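Local atomic coordinates of uncharacterized protein MJ0327 (Methanocaldococcus jannaschii DSM 2661, PDB entry 2QTD), a protein that is of unknown function but, as a member of the dinitrogenase iron-molybdenum cofactor family with a ribonuclease H-like fold, may bind an iron-molybdenum cluster or a related metal cofactor. Residues V7-D12 with D85-N90; L27-D32 with K89-F94; A59-N64 with G97-I102. All coordinates share one frame; numbering follows the deposited sequence. Where two conformers were deposited one is given.

Interaction 1. Residues V7-D12 with D85-N90; sequences VAISMD and DDVDKN
Val87 packs against Ile9 and Met11 in a buried, wholly apolar helix-on-sheet contact, where the first turn of helix 87-95 lies over strand 5-11, the middle strand of the sheet. The CA atoms of Ile9 and Val87, the nearest pair, stand 7.9 Å apart, a gap that their side chains bridge. Both branches of the valine are used. CG2 of Val87, anti to its own backbone N, meets Ile9 CD1 at 3.6 Å, while the selenium of Met11 (selenomethionine), atom SE, comes to 3.8 Å from Val87 CB. The Met11 chain is bent at chi2 (-66°) and chi3 (-57°), which brings SE and CE across the valine at about a right angle and lets CE approach Val87 CG1 as well. Ile9 extends further along the helix to touch Ile91. The turn that presents Val87 is fastened at its start by Asp86 in the N-cap position. Asp86 OD1 accepts from Lys89 N at 2.9 Å, the donor lying above the carboxylate plane, and Asp86 O takes two donors, Asn90 N at 3.0 Å and Asn90 ND2 at 2.8 Å, the latter nearly straight at 175°. Asn90 OD1 accepts from Glu83 N, so the amide ties the loop before the helix to its first turn. An N-capped helix laid on the central strand of a mixed sheet is in keeping with the ribonuclease H-like alpha/beta fold.

Interaction 2. Residues L27-D32 with K89-F94; sequences LIVRID and KNISLF
With Ile31 CG1 beside the backbone N (chi1 -68°) and chi2 extended at 152°, the end of the isoleucine projects toward helix 87-95; Phe94, whose CG is turned anti to its backbone N (chi1 177°), sends its ring out to meet it. Ile31 CD1 comes to 3.9 Å from Phe94 CD2 and 4.0 Å from Phe94 CE2, so one methyl meets the CD2-CE2 side of the ring obliquely. One helical turn earlier, Ile91 and Val29 point at each other tip to tip, with Ile91 CD1 4.2 Å from Val29 CG1, a loose touch and a less certain one, since Val29 has two conformers. The CA atoms of Val29 and Ile91 are the nearest pair, 8.9 Å apart. The spacing explains the pairing: Val29 and Ile31 are two apart on one face of the strand, and Ile91 and Phe94 are three apart on one face of the helix. Other neighbours complete the packing: Phe94 also meets Tyr80 edge-to-face and touches Val7, while Ile91 reaches Ile9 and Val36. Strand 25-32 runs antiparallel to strand 5-11, and a helix covering both through aliphatic and aromatic side chains is the layered alpha/beta packing of a ribonuclease H-like fold.

Interaction 3. Residues A59-N64 with G97-I102; sequences AIICKN and GELSKI
Leu99 and Ile61 cross at about a right angle, the leucine presenting one methyl to the flank of the isoleucine. Leu99 CD1 lies 3.9 Å from Ile61 CD1 and 4.1 Å from Ile61 CG1, and at 4.2 Å it also reaches Ile61 CG2. A single methyl therefore touches both branches of the isoleucine. Leu99 CG stands anti to its carbonyl carbon (chi1 -64°) with chi2 extended at -176°, an arrangement that carries CD1 inward to the strand. The second meeting is thinner: Ile102 CD1 comes to 4.1 Å from Cys62 SG. Strand 59-62 lies parallel to both strand 5-11 and strand 78-81 in the mixed sheet of this ribonuclease H-like fold, and the 97-102 segment, coming from helix 87-95, passes from the helix-side face to the other face by way of strand 78-81. Gly97, with a positive phi of 82°, ends the helix in a Schellman motif. Between the two apolar contacts the chain is extended, and Leu99 and Ile102, three residues apart, reach consecutive strand residues, Ile61 and Cys62, whose side chains leave on opposite faces and so need an extended segment to be reached together. Leu99 is shared with the helix, where it touches Asn90 and Leu93, whereas Ile102 also packs on Ile79. Ile102 O accepts from the Tyr70 hydroxyl, and Lys101 forms a salt bridge with Glu78.

Interactions 1 and 2 share helix 87-95: interaction 1 sets its first turn on strand 5-11 and interaction 2 its later turns on strand 25-32, though the helix touches both strands along its length. Their strands are joined directly by Val7 N to Val29 O (2.8 Å). Interaction 3 lies across strand 5-11 from interaction 2 and uses the irregular chain after the helix. All three contacts are apolar, but only interaction 2 buries every touching residue; Val87 and Ile102 are partly exposed. Polar chemistry lies at the margins: the cap at Asp86 in interaction 1, and the salt bridge from Asp85 OD1 to Lys63 NZ (2.7 Å) between interactions 1 and 3.

Interaction 1. Residues V7-D12 with D85-N90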
ATOM      1  N   VAL A   7      -0.406  -2.621   6.107  1.00 15.73           N
ATOM      2  CA  VAL A   7      -0.630  -2.349   4.678  1.00 17.37           C
ATOM      3  C   VAL A   7       0.021  -1.025   4.331  1.00 17.00           C
ATOM      4  O   VAL A   7      -0.162  -0.019   5.035  1.00 16.41           O
ATOM      5  CB  VAL A   7      -2.123  -2.299   4.320  1.00 17.55           C
ATOM      6  CG1 VAL A   7      -2.300  -2.111   2.792  1.00 18.36           C
ATOM      7  CG2 VAL A   7      -2.887  -3.574   4.863  1.00 16.84           C
ATOM      8  N   ALA A   8       0.814  -1.035   3.283  1.00 16.86           N
ATOM      9  CA  ALA A   8       1.367   0.247   2.718  1.00 17.93           C
ATOM     10  C   ALA A   8       0.544   0.769   1.515  1.00 21.57           C
ATOM     11  O   ALA A   8       0.276   0.043   0.564  1.00 21.13           O
ATOM     12  CB  ALA A   8       2.846   0.072   2.367  1.00 20.31           C
ATOM     13  N   ILE A   9       0.168   2.032   1.577  1.00 20.88           N
ATOM     14  CA  ILE A   9      -0.636   2.700   0.518  1.00 20.13           C
ATOM     15  C   ILE A   9       0.143   3.832  -0.091  1.00 19.61           C
ATOM     16  O   ILE A   9       0.614   4.740   0.628  1.00 20.49           O
ATOM     17  CB  ILE A   9      -1.983   3.220   1.065  1.00 22.88           C
ATOM     18  CG1 ILE A   9      -2.635   2.110   1.908  1.00 23.84           C
ATOM     19  CG2 ILE A   9      -2.854   3.767  -0.125  1.00 22.41           C
ATOM     20  CD1 ILE A   9      -3.948   2.388   2.504  1.00 25.89           C
ATOM     21  N   SER A  10       0.215   3.852  -1.426  1.00 17.48           N
ATOM     22  CA  SER A  10       0.966   4.900  -2.128  1.00 17.02           C
ATOM     23  C   SER A  10       0.098   6.164  -2.192  1.00 18.64           C
ATOM     24  O   SER A  10      -0.941   6.173  -2.830  1.00 19.78           O
ATOM     25  CB  SER A  10       1.300   4.370  -3.503  1.00 19.44           C
ATOM     26  OG  SER A  10       0.126   4.076  -4.234  1.00 20.59           O
HETATM   27  N   MSE A  11       0.548   7.222  -1.516  1.00 18.88           N
HETATM   28  CA  MSE A  11      -0.253   8.441  -1.318  1.00 20.34           C
HETATM   29  C   MSE A  11       0.334   9.721  -1.927  1.00 21.92           C
HETATM   30  O   MSE A  11       1.533  10.003  -1.853  1.00 19.52           O
HETATM   31  CB  MSE A  11      -0.492   8.698   0.182  1.00 21.98           C
HETATM   32  CG  MSE A  11      -1.350   7.639   0.875  1.00 20.97           C
HETATM   33 SE   MSE A  11      -3.171   7.651   0.178  0.75 21.34          SE
HETATM   34  CE  MSE A  11      -3.754   9.539   0.493  1.00 18.21           C
ATOM     35  N   ASP A  12      -0.548  10.517  -2.536  1.00 18.16           N
ATOM     36  CA  ASP A  12      -0.288  11.962  -2.754  1.00 20.10           C
ATOM     37  C   ASP A  12      -0.959  12.729  -1.606  1.00 20.85           C
ATOM     38  O   ASP A  12      -1.669  12.145  -0.795  1.00 20.17           O
ATOM     39  CB  ASP A  12      -0.845  12.427  -4.096  1.00 21.63           C
ATOM     40  CG  ASP A  12      -0.009  11.968  -5.283  1.00 26.86           C
ATOM     41  OD1 ASP A  12       1.148  11.513  -5.133  1.00 22.88           O
ATOM     42  OD2 ASP A  12      -0.514  12.106  -6.391  1.00 25.99           O
ATOM     43  N   ASP A  85      -9.704   7.129  -5.884  1.00 24.72           N
ATOM     44  CA  ASP A  85      -8.752   8.074  -5.231  1.00 23.15           C
ATOM     45  C   ASP A  85      -8.774   8.060  -3.695  1.00 24.17           C
ATOM     46  O   ASP A  85      -7.866   8.611  -3.047  1.00 24.55           O
ATOM     47  CB  ASP A  85      -9.124   9.530  -5.664  1.00 20.28           C
ATOM     48  CG  ASP A  85      -8.673   9.888  -7.063  1.00 19.08           C
ATOM     49  OD1 ASP A  85      -7.893   9.150  -7.694  1.00 39.50           O
ATOM     50  OD2 ASP A  85      -9.104  10.960  -7.546  1.00 30.86           O
ATOM     51  N   ASP A  86      -9.806   7.463  -3.095  1.00 23.99           N
ATOM     52  CA  ASP A  86     -10.115   7.684  -1.675  1.00 21.88           C
ATOM     53  C   ASP A  86      -9.486   6.565  -0.834  1.00 21.82           C
ATOM     54  O   ASP A  86      -9.855   5.395  -0.950  1.00 22.51           O
ATOM     55  CB  ASP A  86     -11.645   7.767  -1.512  1.00 23.28           C
ATOM     56  CG  ASP A  86     -12.075   8.135  -0.116  1.00 25.63           C
ATOM     57  OD1 ASP A  86     -11.696   7.474   0.852  1.00 25.04           O
ATOM     58  OD2 ASP A  86     -12.885   9.074   0.005  1.00 36.31           O
ATOM     59  N   VAL A  87      -8.528   6.949   0.021  1.00 21.57           N
ATOM     60  CA  VAL A  87      -7.806   5.999   0.853  1.00 23.90           C
ATOM     61  C   VAL A  87      -8.708   5.292   1.878  1.00 21.72           C
ATOM     62  O   VAL A  87      -8.557   4.098   2.107  1.00 22.59           O
ATOM     63  CB  VAL A  87      -6.558   6.632   1.510  1.00 25.67           C
ATOM     64  CG1 VAL A  87      -6.910   7.713   2.566  1.00 27.93           C
ATOM     65  CG2 VAL A  87      -5.665   5.529   2.091  1.00 25.92           C
ATOM     66  N   ASP A  88      -9.672   5.994   2.452  1.00 24.40           N
ATOM     67  CA  ASP A  88     -10.528   5.330   3.450  1.00 22.87           C
ATOM     68  C   ASP A  88     -11.432   4.302   2.802  1.00 22.72           C
ATOM     69  O   ASP A  88     -11.585   3.194   3.355  1.00 22.97           O
ATOM     70  CB  ASP A  88     -11.340   6.329   4.265  1.00 24.18           C
ATOM     71  CG  ASP A  88     -10.466   7.316   5.041  1.00 24.55           C
ATOM     72  OD1 ASP A  88      -9.428   6.914   5.569  1.00 29.44           O
ATOM     73  OD2 ASP A  88     -10.856   8.500   5.096  1.00 32.48           O
ATOM     74  N   LYS A  89     -12.018   4.662   1.652  1.00 22.31           N
ATOM     75  CA  LYS A  89     -12.830   3.722   0.855  1.00 20.58           C
ATOM     76  C   LYS A  89     -12.037   2.480   0.503  1.00 20.62           C
ATOM     77  O   LYS A  89     -12.521   1.367   0.649  1.00 22.58           O
ATOM     78  CB  LYS A  89     -13.321   4.373  -0.439  1.00 21.13           C
ATOM     79  CG  LYS A  89     -14.240   3.494  -1.269  1.00 25.91           C
ATOM     80  N   ASN A  90     -10.799   2.686   0.067  1.00 19.82           N
ATOM     81  CA  ASN A  90      -9.909   1.555  -0.242  1.00 19.73           C
ATOM     82  C   ASN A  90      -9.468   0.654   0.916  1.00 20.76           C
ATOM     83  O   ASN A  90      -9.377  -0.547   0.742  1.00 20.63           O
ATOM     84  CB  ASN A  90      -8.716   2.010  -1.064  1.00 21.13           C
ATOM     85  CG  ASN A  90      -9.083   2.171  -2.534  1.00 18.29           C
ATOM     86  OD1 ASN A  90      -8.962   1.210  -3.305  1.00 23.33           O
ATOM     87  ND2 ASN A  90      -9.580   3.376  -2.928  1.00 21.73           N
TER

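Interaction 2. Residues L27-D32 with K89-F94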
ATOM      1  N   LEU A  27       1.657   5.638   3.133  1.00 17.25           N
ATOM      2  CA  LEU A  27       0.884   5.532   4.364  1.00 17.67           C
ATOM      3  C   LEU A  27       0.947   4.081   4.873  1.00 21.26           C
ATOM      4  O   LEU A  27       0.466   3.150   4.196  1.00 19.57           O
ATOM      5  CB  LEU A  27      -0.549   6.005   4.136  1.00 18.12           C
ATOM      6  CG  LEU A  27      -1.504   5.956   5.361  1.00 19.88           C
ATOM      7  CD1 LEU A  27      -1.052   6.976   6.417  1.00 22.07           C
ATOM      8  CD2 LEU A  27      -2.899   6.293   4.921  1.00 21.53           C
ATOM      9  N   ILE A  28       1.519   3.884   6.074  1.00 19.32           N
ATOM     10  CA  ILE A  28       1.613   2.563   6.684  1.00 19.74           C
ATOM     11  C   ILE A  28       0.452   2.444   7.681  1.00 20.17           C
ATOM     12  O   ILE A  28       0.376   3.185   8.662  1.00 22.10           O
ATOM     13  CB  ILE A  28       2.983   2.311   7.348  1.00 19.45           C
ATOM     14  CG1 ILE A  28       4.175   2.649   6.454  1.00 22.31           C
ATOM     15  CG2 ILE A  28       3.090   0.895   7.850  1.00 19.44           C
ATOM     16  CD1 ILE A  28       4.158   2.008   5.090  1.00 19.29           C
ATOM     17  N   VAL A  29      -0.472   1.537   7.386  1.00 20.00           N
ATOM     18  CA  VAL A  29      -1.631   1.336   8.250  0.50 20.18           C
ATOM     19  C   VAL A  29      -1.578  -0.031   8.886  1.00 21.16           C
ATOM     20  O   VAL A  29      -1.347  -1.043   8.228  1.00 20.45           O
ATOM     21  CB  VAL A  29      -2.990   1.569   7.544  0.50 21.26           C
ATOM     22  CG1 VAL A  29      -3.148   3.016   7.103  0.50 21.70           C
ATOM     23  CG2 VAL A  29      -3.182   0.642   6.382  0.50 24.00           C
ATOM     24  N   ARG A  30      -1.794  -0.044  10.206  1.00 19.78           N
ATOM     25  CA  ARG A  30      -1.927  -1.282  10.977  1.00 19.19           C
ATOM     26  C   ARG A  30      -3.414  -1.511  11.152  1.00 21.09           C
ATOM     27  O   ARG A  30      -4.104  -0.655  11.693  1.00 23.41           O
ATOM     28  CB  ARG A  30      -1.265  -1.204  12.358  1.00 20.91           C
ATOM     29  CG  ARG A  30      -1.702  -2.219  13.396  1.00 28.09           C
ATOM     30  CD  ARG A  30      -1.426  -3.620  12.992  1.00 42.79           C
ATOM     31  NE  ARG A  30       0.002  -3.852  12.801  1.00 49.04           N
ATOM     32  CZ  ARG A  30       0.532  -5.021  12.424  1.00 54.71           C
ATOM     33  NH1 ARG A  30      -0.238  -6.093  12.225  1.00 54.36           N
ATOM     34  NH2 ARG A  30       1.857  -5.119  12.276  1.00 57.08           N
ATOM     35  N   ILE A  31      -3.881  -2.675  10.710  1.00 23.05           N
ATOM     36  CA  ILE A  31      -5.285  -3.073  10.793  1.00 25.35           C
ATOM     37  C   ILE A  31      -5.324  -4.219  11.771  1.00 25.44           C
ATOM     38  O   ILE A  31      -4.505  -5.137  11.681  1.00 26.87           O
ATOM     39  CB  ILE A  31      -5.838  -3.543   9.452  1.00 23.93           C
ATOM     40  CG1 ILE A  31      -5.920  -2.377   8.447  1.00 25.68           C
ATOM     41  CG2 ILE A  31      -7.243  -4.262   9.699  1.00 23.46           C
ATOM     42  CD1 ILE A  31      -5.801  -2.792   6.921  1.00 27.08           C
ATOM     43  N   ASP A  32      -6.224  -4.156  12.749  1.00 29.42           N
ATOM     44  CA  ASP A  32      -6.276  -5.161  13.781  1.00 29.88           C
ATOM     45  C   ASP A  32      -7.702  -5.380  14.163  1.00 30.80           C
ATOM     46  O   ASP A  32      -8.471  -4.414  14.213  1.00 30.11           O
ATOM     47  CB  ASP A  32      -5.518  -4.717  15.014  1.00 34.16           C
ATOM     48  CG  ASP A  32      -4.777  -5.835  15.655  1.00 40.03           C
ATOM     49  OD1 ASP A  32      -5.300  -6.978  15.651  1.00 38.45           O
ATOM     50  OD2 ASP A  32      -3.638  -5.564  16.112  1.00 58.04           O
ATOM     51  N   LYS A  89     -12.018   4.662   1.652  1.00 22.31           N
ATOM     52  CA  LYS A  89     -12.830   3.722   0.855  1.00 20.58           C
ATOM     53  C   LYS A  89     -12.037   2.480   0.503  1.00 20.62           C
ATOM     54  O   LYS A  89     -12.521   1.367   0.649  1.00 22.58           O
ATOM     55  CB  LYS A  89     -13.321   4.373  -0.439  1.00 21.13           C
ATOM     56  CG  LYS A  89     -14.240   3.494  -1.269  1.00 25.91           C
ATOM     57  N   ASN A  90     -10.799   2.686   0.067  1.00 19.82           N
ATOM     58  CA  ASN A  90      -9.909   1.555  -0.242  1.00 19.73           C
ATOM     59  C   ASN A  90      -9.468   0.654   0.916  1.00 20.76           C
ATOM     60  O   ASN A  90      -9.377  -0.547   0.742  1.00 20.63           O
ATOM     61  CB  ASN A  90      -8.716   2.010  -1.064  1.00 21.13           C
ATOM     62  CG  ASN A  90      -9.083   2.171  -2.534  1.00 18.29           C
ATOM     63  OD1 ASN A  90      -8.962   1.210  -3.305  1.00 23.33           O
ATOM     64  ND2 ASN A  90      -9.580   3.376  -2.928  1.00 21.73           N
ATOM     65  N   ILE A  91      -9.225   1.244   2.089  1.00 20.03           N
ATOM     66  CA  ILE A  91      -8.947   0.487   3.284  1.00 21.95           C
ATOM     67  C   ILE A  91     -10.163  -0.363   3.611  1.00 19.69           C
ATOM     68  O   ILE A  91     -10.007  -1.547   3.897  1.00 21.05           O
ATOM     69  CB  ILE A  91      -8.541   1.386   4.464  1.00 21.63           C
ATOM     70  CG1 ILE A  91      -7.138   1.958   4.213  1.00 21.12           C
ATOM     71  CG2 ILE A  91      -8.549   0.589   5.737  1.00 22.30           C
ATOM     72  CD1 ILE A  91      -6.785   3.196   5.064  1.00 21.49           C
ATOM     73  N   SER A  92     -11.363   0.219   3.547  1.00 19.70           N
ATOM     74  CA  SER A  92     -12.603  -0.547   3.749  0.50 20.88           C
ATOM     75  C   SER A  92     -12.751  -1.710   2.758  1.00 19.21           C
ATOM     76  O   SER A  92     -13.070  -2.841   3.158  1.00 21.51           O
ATOM     77  CB  SER A  92     -13.847   0.357   3.666  0.50 20.03           C
ATOM     78  OG  SER A  92     -13.799   1.397   4.625  0.50 24.49           O
ATOM     79  N   LEU A  93     -12.549  -1.431   1.464  1.00 19.90           N
ATOM     80  CA  LEU A  93     -12.602  -2.467   0.417  1.00 20.48           C
ATOM     81  C   LEU A  93     -11.583  -3.580   0.668  1.00 17.32           C
ATOM     82  O   LEU A  93     -11.886  -4.761   0.484  1.00 21.21           O
ATOM     83  CB  LEU A  93     -12.411  -1.846  -0.970  1.00 18.73           C
ATOM     84  CG  LEU A  93     -13.575  -0.990  -1.513  1.00 23.69           C
ATOM     85  CD1 LEU A  93     -13.116  -0.213  -2.774  1.00 25.22           C
ATOM     86  CD2 LEU A  93     -14.788  -1.854  -1.836  1.00 24.70           C
ATOM     87  N   PHE A  94     -10.390  -3.200   1.115  1.00 20.36           N
ATOM     88  CA  PHE A  94      -9.313  -4.146   1.439  1.00 17.64           C
ATOM     89  C   PHE A  94      -9.766  -5.119   2.536  1.00 20.20           C
ATOM     90  O   PHE A  94      -9.722  -6.331   2.385  1.00 19.64           O
ATOM     91  CB  PHE A  94      -8.024  -3.409   1.841  1.00 20.58           C
ATOM     92  CG  PHE A  94      -6.918  -4.321   2.261  1.00 24.61           C
ATOM     93  CD1 PHE A  94      -6.128  -4.945   1.323  1.00 23.68           C
ATOM     94  CD2 PHE A  94      -6.742  -4.650   3.599  1.00 23.92           C
ATOM     95  CE1 PHE A  94      -5.128  -5.832   1.703  1.00 29.66           C
ATOM     96  CE2 PHE A  94      -5.756  -5.555   3.982  1.00 27.26           C
ATOM     97  CZ  PHE A  94      -4.930  -6.118   3.016  1.00 28.97           C
TER

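Interaction 3. Residues A59-N64 with G97-I102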
ATOM      1  N   ALA A  59       1.043  -6.220   2.785  1.00 18.82           N
ATOM      2  CA  ALA A  59       0.327  -5.919   1.554  1.00 20.52           C
ATOM      3  C   ALA A  59       0.631  -4.505   1.149  1.00 17.65           C
ATOM      4  O   ALA A  59       0.979  -3.670   2.031  1.00 18.87           O
ATOM      5  CB  ALA A  59      -1.172  -6.094   1.780  1.00 17.51           C
ATOM      6  N   ILE A  60       0.524  -4.224  -0.165  1.00 18.09           N
ATOM      7  CA  ILE A  60       0.588  -2.883  -0.734  1.00 18.84           C
ATOM      8  C   ILE A  60      -0.730  -2.602  -1.457  1.00 21.35           C
ATOM      9  O   ILE A  60      -1.250  -3.515  -2.101  1.00 22.43           O
ATOM     10  CB  ILE A  60       1.800  -2.748  -1.715  1.00 18.89           C
ATOM     11  CG1 ILE A  60       3.123  -2.721  -0.971  1.00 20.28           C
ATOM     12  CG2 ILE A  60       1.694  -1.477  -2.591  1.00 20.56           C
ATOM     13  CD1 ILE A  60       4.403  -3.026  -1.844  1.00 20.43           C
ATOM     14  N   ILE A  61      -1.228  -1.363  -1.386  1.00 21.36           N
ATOM     15  CA  ILE A  61      -2.354  -0.847  -2.201  1.00 17.93           C
ATOM     16  C   ILE A  61      -1.772   0.266  -3.035  1.00 18.16           C
ATOM     17  O   ILE A  61      -1.186   1.194  -2.507  1.00 19.23           O
ATOM     18  CB  ILE A  61      -3.548  -0.413  -1.396  1.00 19.59           C
ATOM     19  CG1 ILE A  61      -4.097  -1.555  -0.563  1.00 19.34           C
ATOM     20  CG2 ILE A  61      -4.646   0.167  -2.282  1.00 20.36           C
ATOM     21  CD1 ILE A  61      -5.206  -1.074   0.415  1.00 21.11           C
ATOM     22  N   CYS A  62      -1.905   0.115  -4.354  1.00 19.12           N
ATOM     23  CA  CYS A  62      -1.492   1.123  -5.321  1.00 19.70           C
ATOM     24  C   CYS A  62      -2.320   0.997  -6.608  1.00 19.61           C
ATOM     25  O   CYS A  62      -3.063   0.069  -6.783  1.00 18.88           O
ATOM     26  CB  CYS A  62       0.001   0.988  -5.628  1.00 19.97           C
ATOM     27  SG  CYS A  62       0.458  -0.587  -6.466  1.00 21.76           S
ATOM     28  N   LYS A  63      -2.198   1.997  -7.463  1.00 22.08           N
ATOM     29  CA  LYS A  63      -2.884   2.011  -8.741  1.00 24.13           C
ATOM     30  C   LYS A  63      -2.035   1.410  -9.820  1.00 25.90           C
ATOM     31  O   LYS A  63      -2.574   0.786 -10.725  1.00 33.39           O
ATOM     32  CB  LYS A  63      -3.289   3.419  -9.122  1.00 22.05           C
ATOM     33  CG  LYS A  63      -4.362   4.038  -8.268  1.00 25.75           C
ATOM     34  CD  LYS A  63      -4.810   5.339  -8.885  1.00 24.51           C
ATOM     35  CE  LYS A  63      -5.820   6.119  -8.069  1.00 28.94           C
ATOM     36  NZ  LYS A  63      -6.279   7.321  -8.833  1.00 30.77           N
ATOM     37  N   ASN A  64      -0.742   1.689  -9.790  1.00 23.22           N
ATOM     38  CA  ASN A  64       0.242   1.183 -10.771  1.00 24.68           C
ATOM     39  C   ASN A  64       1.526   0.947 -10.049  1.00 23.84           C
ATOM     40  O   ASN A  64       1.764   1.578  -9.027  1.00 23.80           O
ATOM     41  CB  ASN A  64       0.557   2.197 -11.848  1.00 27.55           C
ATOM     42  CG  ASN A  64      -0.539   2.359 -12.853  1.00 29.30           C
ATOM     43  OD1 ASN A  64      -0.807   1.452 -13.647  1.00 31.89           O
ATOM     44  ND2 ASN A  64      -1.169   3.528 -12.851  1.00 39.53           N
ATOM     45  N   GLY A  97     -12.276  -7.711   1.600  1.00 22.67           N
ATOM     46  CA  GLY A  97     -11.829  -8.710   0.674  1.00 21.62           C
ATOM     47  C   GLY A  97     -12.185  -8.425  -0.772  1.00 19.37           C
ATOM     48  O   GLY A  97     -12.128  -9.346  -1.592  1.00 22.31           O
ATOM     49  N   GLU A  98     -12.453  -7.146  -1.097  1.00 19.89           N
ATOM     50  CA  GLU A  98     -12.999  -6.696  -2.386  1.00 20.90           C
ATOM     51  C   GLU A  98     -12.046  -6.046  -3.404  1.00 17.33           C
ATOM     52  O   GLU A  98     -12.470  -5.733  -4.517  1.00 21.83           O
ATOM     53  CB  GLU A  98     -14.201  -5.776  -2.123  1.00 20.40           C
ATOM     54  CG  GLU A  98     -15.290  -6.512  -1.356  1.00 20.89           C
ATOM     55  CD  GLU A  98     -16.608  -5.789  -1.257  1.00 30.83           C
ATOM     56  OE1 GLU A  98     -16.767  -4.712  -1.867  1.00 50.30           O
ATOM     57  OE2 GLU A  98     -17.492  -6.325  -0.548  1.00 41.10           O
ATOM     58  N   LEU A  99     -10.764  -5.918  -3.070  1.00 19.99           N
ATOM     59  CA  LEU A  99      -9.690  -5.473  -3.995  1.00 18.29           C
ATOM     60  C   LEU A  99      -9.044  -6.650  -4.691  1.00 18.12           C
ATOM     61  O   LEU A  99      -8.816  -7.765  -4.100  1.00 18.89           O
ATOM     62  CB  LEU A  99      -8.594  -4.647  -3.269  1.00 18.05           C
ATOM     63  CG  LEU A  99      -9.002  -3.308  -2.655  1.00 20.27           C
ATOM     64  CD1 LEU A  99      -7.752  -2.582  -2.061  1.00 20.96           C
ATOM     65  CD2 LEU A  99      -9.783  -2.359  -3.624  1.00 20.74           C
ATOM     66  N   SER A 100      -8.742  -6.390  -5.948  1.00 20.70           N
ATOM     67  CA  SER A 100      -8.072  -7.356  -6.821  0.70 18.49           C
ATOM     68  C   SER A 100      -6.570  -7.346  -6.612  1.00 19.82           C
ATOM     69  O   SER A 100      -5.969  -6.284  -6.343  1.00 19.37           O
ATOM     70  CB  SER A 100      -8.378  -7.015  -8.250  0.70 19.71           C
ATOM     71  OG  SER A 100      -9.726  -7.187  -8.440  0.70 17.83           O
ATOM     72  N   LYS A 101      -5.973  -8.531  -6.698  1.00 18.39           N
ATOM     73  CA  LYS A 101      -4.541  -8.739  -6.514  1.00 20.45           C
ATOM     74  C   LYS A 101      -3.856  -8.577  -7.866  1.00 20.46           C
ATOM     75  O   LYS A 101      -4.266  -9.188  -8.874  1.00 19.90           O
ATOM     76  CB  LYS A 101      -4.320 -10.141  -5.894  1.00 22.04           C
ATOM     77  CG  LYS A 101      -2.902 -10.461  -5.443  1.00 33.10           C
ATOM     78  CD  LYS A 101      -2.861 -11.837  -4.748  1.00 33.60           C
ATOM     79  CE  LYS A 101      -1.482 -12.125  -4.190  1.00 37.60           C
ATOM     80  NZ  LYS A 101      -1.485 -13.415  -3.395  1.00 43.98           N
ATOM     81  N   ILE A 102      -2.828  -7.739  -7.907  1.00 21.49           N
ATOM     82  CA  ILE A 102      -2.109  -7.485  -9.148  1.00 23.68           C
ATOM     83  C   ILE A 102      -1.278  -8.708  -9.494  1.00 22.08           C
ATOM     84  O   ILE A 102      -0.534  -9.212  -8.672  1.00 22.77           O
ATOM     85  CB  ILE A 102      -1.247  -6.211  -9.041  1.00 21.41           C
ATOM     86  CG1 ILE A 102      -2.130  -4.965  -8.866  1.00 21.04           C
ATOM     87  CG2 ILE A 102      -0.294  -6.110 -10.302  1.00 23.18           C
ATOM     88  CD1 ILE A 102      -1.392  -3.631  -8.558  1.00 28.39           C
TER